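PDB 2YEQ: alkaline phosphatase D from Bacillus subtilis, which hydrolyses phosphate esters, acting as a secreted phosphodiesterase and alkaline phosphatase with iron and calcium in its active site. Local coordinates for residues A[80-92]-A[99-111]. Sequence-based numbering, arbitrary orientation.
With PE5 (3,6,9,12,15,18,21,24-octaoxahexacosan-1-ol), chain P; PE5 (3,6,9,12,15,18,21,24-octaoxahexacosan-1-ol), chain B.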
# COMPACT_ATOMS: atom_id res chain seq x y z
N ASP A 80 -11.31 13.54 -18.22
CA ASP A 80 -11.84 12.54 -19.13
C ASP A 80 -11.64 12.97 -20.59
O ASP A 80 -10.96 13.96 -20.85
CB ASP A 80 -13.30 12.26 -18.81
CG ASP A 80 -14.21 13.46 -19.01
OD1 ASP A 80 -13.73 14.54 -19.42
OD2 ASP A 80 -15.41 13.30 -18.74
N GLY A 81 -12.22 12.22 -21.52
CA GLY A 81 -12.04 12.49 -22.95
C GLY A 81 -10.64 12.16 -23.42
O GLY A 81 -10.14 12.78 -24.35
N LEU A 82 -9.98 11.20 -22.77
CA LEU A 82 -8.62 10.83 -23.12
C LEU A 82 -8.60 9.56 -23.95
O LEU A 82 -9.59 8.84 -24.03
CB LEU A 82 -7.77 10.61 -21.85
CG LEU A 82 -7.67 11.76 -20.86
CD1 LEU A 82 -6.80 11.37 -19.65
CD2 LEU A 82 -7.11 13.01 -21.54
N GLU A 83 -7.47 9.28 -24.57
CA GLU A 83 -7.30 8.07 -25.37
C GLU A 83 -6.67 6.97 -24.53
O GLU A 83 -5.92 7.26 -23.60
CB GLU A 83 -6.37 8.34 -26.56
CG GLU A 83 -6.87 9.41 -27.55
CD GLU A 83 -5.85 9.66 -28.66
OE1 GLU A 83 -5.76 8.79 -29.55
OE2 GLU A 83 -5.14 10.69 -28.61
N PRO A 84 -6.89 5.71 -24.90
CA PRO A 84 -6.38 4.59 -24.11
C PRO A 84 -4.90 4.30 -24.29
O PRO A 84 -4.31 4.60 -25.32
CB PRO A 84 -7.21 3.41 -24.58
CG PRO A 84 -7.64 3.77 -25.94
CD PRO A 84 -7.81 5.27 -25.95
N ASN A 85 -4.30 3.75 -23.25
CA ASN A 85 -2.90 3.38 -23.23
C ASN A 85 -1.95 4.48 -23.69
O ASN A 85 -0.99 4.21 -24.41
CB ASN A 85 -2.71 2.12 -24.07
CG ASN A 85 -1.50 1.32 -23.67
OD1 ASN A 85 -0.94 1.48 -22.60
ND2 ASN A 85 -1.08 0.44 -24.56
N LYS A 86 -2.22 5.70 -23.24
CA LYS A 86 -1.45 6.86 -23.67
C LYS A 86 -0.89 7.65 -22.49
O LYS A 86 -1.59 7.87 -21.51
CB LYS A 86 -2.34 7.77 -24.51
CG LYS A 86 -1.59 8.91 -25.17
CD LYS A 86 -2.39 9.56 -26.29
CE LYS A 86 -1.53 9.83 -27.54
NZ LYS A 86 -0.20 10.43 -27.25
N VAL A 87 0.36 8.07 -22.63
CA VAL A 87 1.05 8.90 -21.66
C VAL A 87 0.59 10.33 -21.81
O VAL A 87 0.50 10.83 -22.95
CB VAL A 87 2.57 8.86 -21.86
CG1 VAL A 87 3.30 9.89 -20.96
CG2 VAL A 87 3.07 7.45 -21.60
N TYR A 88 0.29 10.99 -20.69
CA TYR A 88 -0.03 12.42 -20.71
C TYR A 88 0.77 13.14 -19.66
O TYR A 88 1.29 12.53 -18.72
CB TYR A 88 -1.50 12.64 -20.46
CG TYR A 88 -2.42 12.14 -21.54
CD1 TYR A 88 -2.76 12.94 -22.64
CD2 TYR A 88 -3.01 10.88 -21.46
CE1 TYR A 88 -3.62 12.52 -23.61
CE2 TYR A 88 -3.91 10.44 -22.44
CZ TYR A 88 -4.20 11.27 -23.51
OH TYR A 88 -5.09 10.84 -24.47
N TYR A 89 0.85 14.46 -19.83
CA TYR A 89 1.42 15.35 -18.84
C TYR A 89 0.32 16.24 -18.31
O TYR A 89 -0.67 16.52 -19.03
CB TYR A 89 2.55 16.17 -19.45
CG TYR A 89 3.66 15.28 -19.93
CD1 TYR A 89 3.63 14.73 -21.21
CD2 TYR A 89 4.71 14.93 -19.09
CE1 TYR A 89 4.62 13.87 -21.65
CE2 TYR A 89 5.72 14.07 -19.51
CZ TYR A 89 5.67 13.54 -20.80
OH TYR A 89 6.65 12.69 -21.25
N TYR A 90 0.46 16.67 -17.06
CA TYR A 90 -0.54 17.51 -16.44
C TYR A 90 0.10 18.52 -15.51
O TYR A 90 1.21 18.30 -15.01
CB TYR A 90 -1.60 16.65 -15.71
CG TYR A 90 -1.05 15.88 -14.53
CD1 TYR A 90 -0.48 14.63 -14.70
CD2 TYR A 90 -1.13 16.40 -13.23
CE1 TYR A 90 0.03 13.93 -13.63
CE2 TYR A 90 -0.62 15.71 -12.15
CZ TYR A 90 -0.05 14.48 -12.34
OH TYR A 90 0.48 13.80 -11.29
N ARG A 91 -0.59 19.63 -15.28
CA ARG A 91 -0.15 20.63 -14.31
C ARG A 91 -1.31 21.50 -13.89
O ARG A 91 -2.35 21.53 -14.55
CB ARG A 91 0.97 21.50 -14.89
CG ARG A 91 0.47 22.42 -15.94
CD ARG A 91 1.55 23.36 -16.46
NE ARG A 91 1.04 24.06 -17.63
CZ ARG A 91 1.77 24.84 -18.42
NH1 ARG A 91 3.07 25.01 -18.18
NH2 ARG A 91 1.20 25.42 -19.46
N PHE A 92 -1.10 22.19 -12.78
CA PHE A 92 -2.10 23.08 -12.21
C PHE A 92 -1.55 24.49 -12.17
O PHE A 92 -0.35 24.69 -12.09
CB PHE A 92 -2.43 22.66 -10.77
CG PHE A 92 -2.99 21.27 -10.64
CD1 PHE A 92 -4.36 21.05 -10.72
CD2 PHE A 92 -2.16 20.19 -10.42
CE1 PHE A 92 -4.88 19.78 -10.57
CE2 PHE A 92 -2.68 18.90 -10.28
CZ PHE A 92 -4.04 18.70 -10.35
N SER A 99 2.19 24.56 -10.66
CA SER A 99 2.61 23.32 -10.01
C SER A 99 3.77 22.67 -10.76
O SER A 99 4.01 22.97 -11.94
CB SER A 99 1.44 22.33 -9.95
OG SER A 99 1.16 21.73 -11.22
N PRO A 100 4.50 21.78 -10.10
CA PRO A 100 5.29 20.83 -10.87
C PRO A 100 4.46 20.12 -11.94
O PRO A 100 3.24 19.97 -11.82
CB PRO A 100 5.77 19.83 -9.82
CG PRO A 100 5.58 20.49 -8.51
CD PRO A 100 4.44 21.40 -8.68
N VAL A 101 5.13 19.69 -13.00
CA VAL A 101 4.48 18.95 -14.06
C VAL A 101 4.44 17.47 -13.65
O VAL A 101 5.41 16.92 -13.17
CB VAL A 101 5.23 19.10 -15.40
CG1 VAL A 101 4.63 18.17 -16.46
CG2 VAL A 101 5.22 20.59 -15.86
N GLY A 102 3.30 16.85 -13.84
CA GLY A 102 3.15 15.45 -13.56
C GLY A 102 3.05 14.66 -14.85
O GLY A 102 2.68 15.20 -15.92
N LYS A 103 3.39 13.38 -14.75
CA LYS A 103 3.22 12.44 -15.84
C LYS A 103 2.29 11.31 -15.45
O LYS A 103 2.38 10.75 -14.35
CB LYS A 103 4.59 11.88 -16.20
CG LYS A 103 4.66 11.02 -17.42
CD LYS A 103 6.17 10.73 -17.65
CE LYS A 103 6.46 9.80 -18.80
NZ LYS A 103 7.93 9.44 -18.76
N THR A 104 1.42 10.94 -16.37
CA THR A 104 0.46 9.89 -16.11
C THR A 104 0.19 9.05 -17.36
O THR A 104 0.75 9.30 -18.43
CB THR A 104 -0.85 10.48 -15.58
OG1 THR A 104 -1.63 9.42 -15.03
CG2 THR A 104 -1.65 11.22 -16.67
N LYS A 105 -0.67 8.04 -17.21
CA LYS A 105 -0.94 7.13 -18.32
C LYS A 105 -2.27 6.41 -18.16
O LYS A 105 -2.55 5.83 -17.10
CB LYS A 105 0.19 6.11 -18.43
CG LYS A 105 0.11 5.25 -19.69
CD LYS A 105 1.22 4.22 -19.68
CE LYS A 105 1.16 3.27 -20.85
NZ LYS A 105 0.64 1.93 -20.43
N THR A 106 -3.10 6.48 -19.19
CA THR A 106 -4.40 5.83 -19.17
C THR A 106 -4.22 4.31 -19.34
O THR A 106 -3.20 3.83 -19.83
CB THR A 106 -5.34 6.33 -20.30
OG1 THR A 106 -4.65 6.28 -21.56
CG2 THR A 106 -5.86 7.73 -20.02
N LEU A 107 -5.24 3.56 -18.95
CA LEU A 107 -5.24 2.11 -19.15
C LEU A 107 -5.49 1.77 -20.63
O LEU A 107 -6.08 2.55 -21.36
CB LEU A 107 -6.36 1.47 -18.33
CG LEU A 107 -6.31 1.63 -16.81
CD1 LEU A 107 -7.46 0.81 -16.20
CD2 LEU A 107 -4.97 1.21 -16.27
N PRO A 108 -5.08 0.58 -21.05
CA PRO A 108 -5.53 0.03 -22.34
C PRO A 108 -7.05 -0.07 -22.40
O PRO A 108 -7.72 -0.15 -21.37
CB PRO A 108 -4.94 -1.39 -22.37
CG PRO A 108 -3.81 -1.37 -21.44
CD PRO A 108 -4.14 -0.32 -20.37
N ALA A 109 -7.58 -0.05 -23.62
CA ALA A 109 -9.01 -0.27 -23.84
C ALA A 109 -9.39 -1.63 -23.24
O ALA A 109 -8.58 -2.55 -23.24
CB ALA A 109 -9.34 -0.22 -25.34
N PRO A 110 -10.58 -1.73 -22.66
CA PRO A 110 -11.01 -3.01 -22.09
C PRO A 110 -10.86 -4.13 -23.12
O PRO A 110 -11.22 -3.95 -24.29
CB PRO A 110 -12.50 -2.78 -21.75
CG PRO A 110 -12.80 -1.35 -22.03
CD PRO A 110 -11.71 -0.81 -22.90
N GLY A 111 -10.30 -5.26 -22.70
CA GLY A 111 -10.08 -6.38 -23.61
C GLY A 111 -8.94 -6.22 -24.62
O GLY A 111 -8.65 -7.16 -25.35
C50 PE5 P . 3.29 27.34 -21.50
O1 PE5 P . 4.23 26.83 -20.56
C1 PE5 P . 4.81 25.57 -20.95
C2 PE5 P . 5.89 25.14 -19.95
O2 PE5 P . 5.60 23.85 -19.38
C3 PE5 P . 6.56 23.35 -18.43
C4 PE5 P . 6.26 23.79 -16.98
O3 PE5 P . 4.88 24.06 -16.71
C50 PE5 B . 9.84 11.62 -21.55
O1 PE5 B . 9.40 11.94 -20.22
C1 PE5 B . 10.50 12.32 -19.39
C2 PE5 B . 10.04 12.60 -17.96
O2 PE5 B . 9.53 11.39 -17.38
C3 PE5 B . 9.96 11.15 -16.04
C4 PE5 B . 9.30 9.89 -15.55
O HOH W 1 1.51 11.26 -11.86
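The Tyr90 ring lies across Gly102, whose CA sits over one face of it, 3.7 Å from the ring centroid, in a CH-pi contact. Its chi1 of 66° sets CG between the backbone N and the carbonyl carbon and swings the ring over the partner strand, so close to Gly102 CA that the position has no space for a side chain. Beyond the ring, a water joins Tyr90 OH to Lys103 O. Tyr90 and Gly102 belong to the antiparallel beta hairpin of strands 87-94 and 97-105, in which Tyr88 and Thr104, like Tyr90 and Gly102, form hydrogen-bonded pairs, and Gly102 N donates to Tyr90 O at 2.8 Å. Next to Pro100, Ser99 OG accepts from Phe92 N at 2.8 Å and donates to Pro100 O. On the face carrying Val87, the extended Lys103 runs alongside Tyr89, its CG 3.8 Å from Tyr89 CE2, and its NZ binds two ether oxygens of a polyether molecule.

At the other end Thr106 OG1 is gripped twice: it donates to a lone pair of Glu83 O at 2.6 Å and accepts from Lys86 N at 3.0 Å, while CG2 packs on Leu82 CD1. A valine here would probably leave Glu83 O and Lys86 N without their mate and let the turn at Pro84 and Asn85 shift. Lys105 runs alongside Asn85, its NZ donating to Asn85 OD1 at 2.7 Å, almost in line with the C=O bond, and also forming a salt bridge with Asp144.

Within the N-terminal domain, 97-105 is one edge strand of a four-stranded antiparallel sheet and 87-94 lies between it and strand 44-51. Tyr90, Phe92 and Thr104 face strands 13-16 and 23-28, with Thr104 OG1 hydrogen-bonded to Ser15 OG, whereas Leu107 and Pro108 rest on strand 263-267.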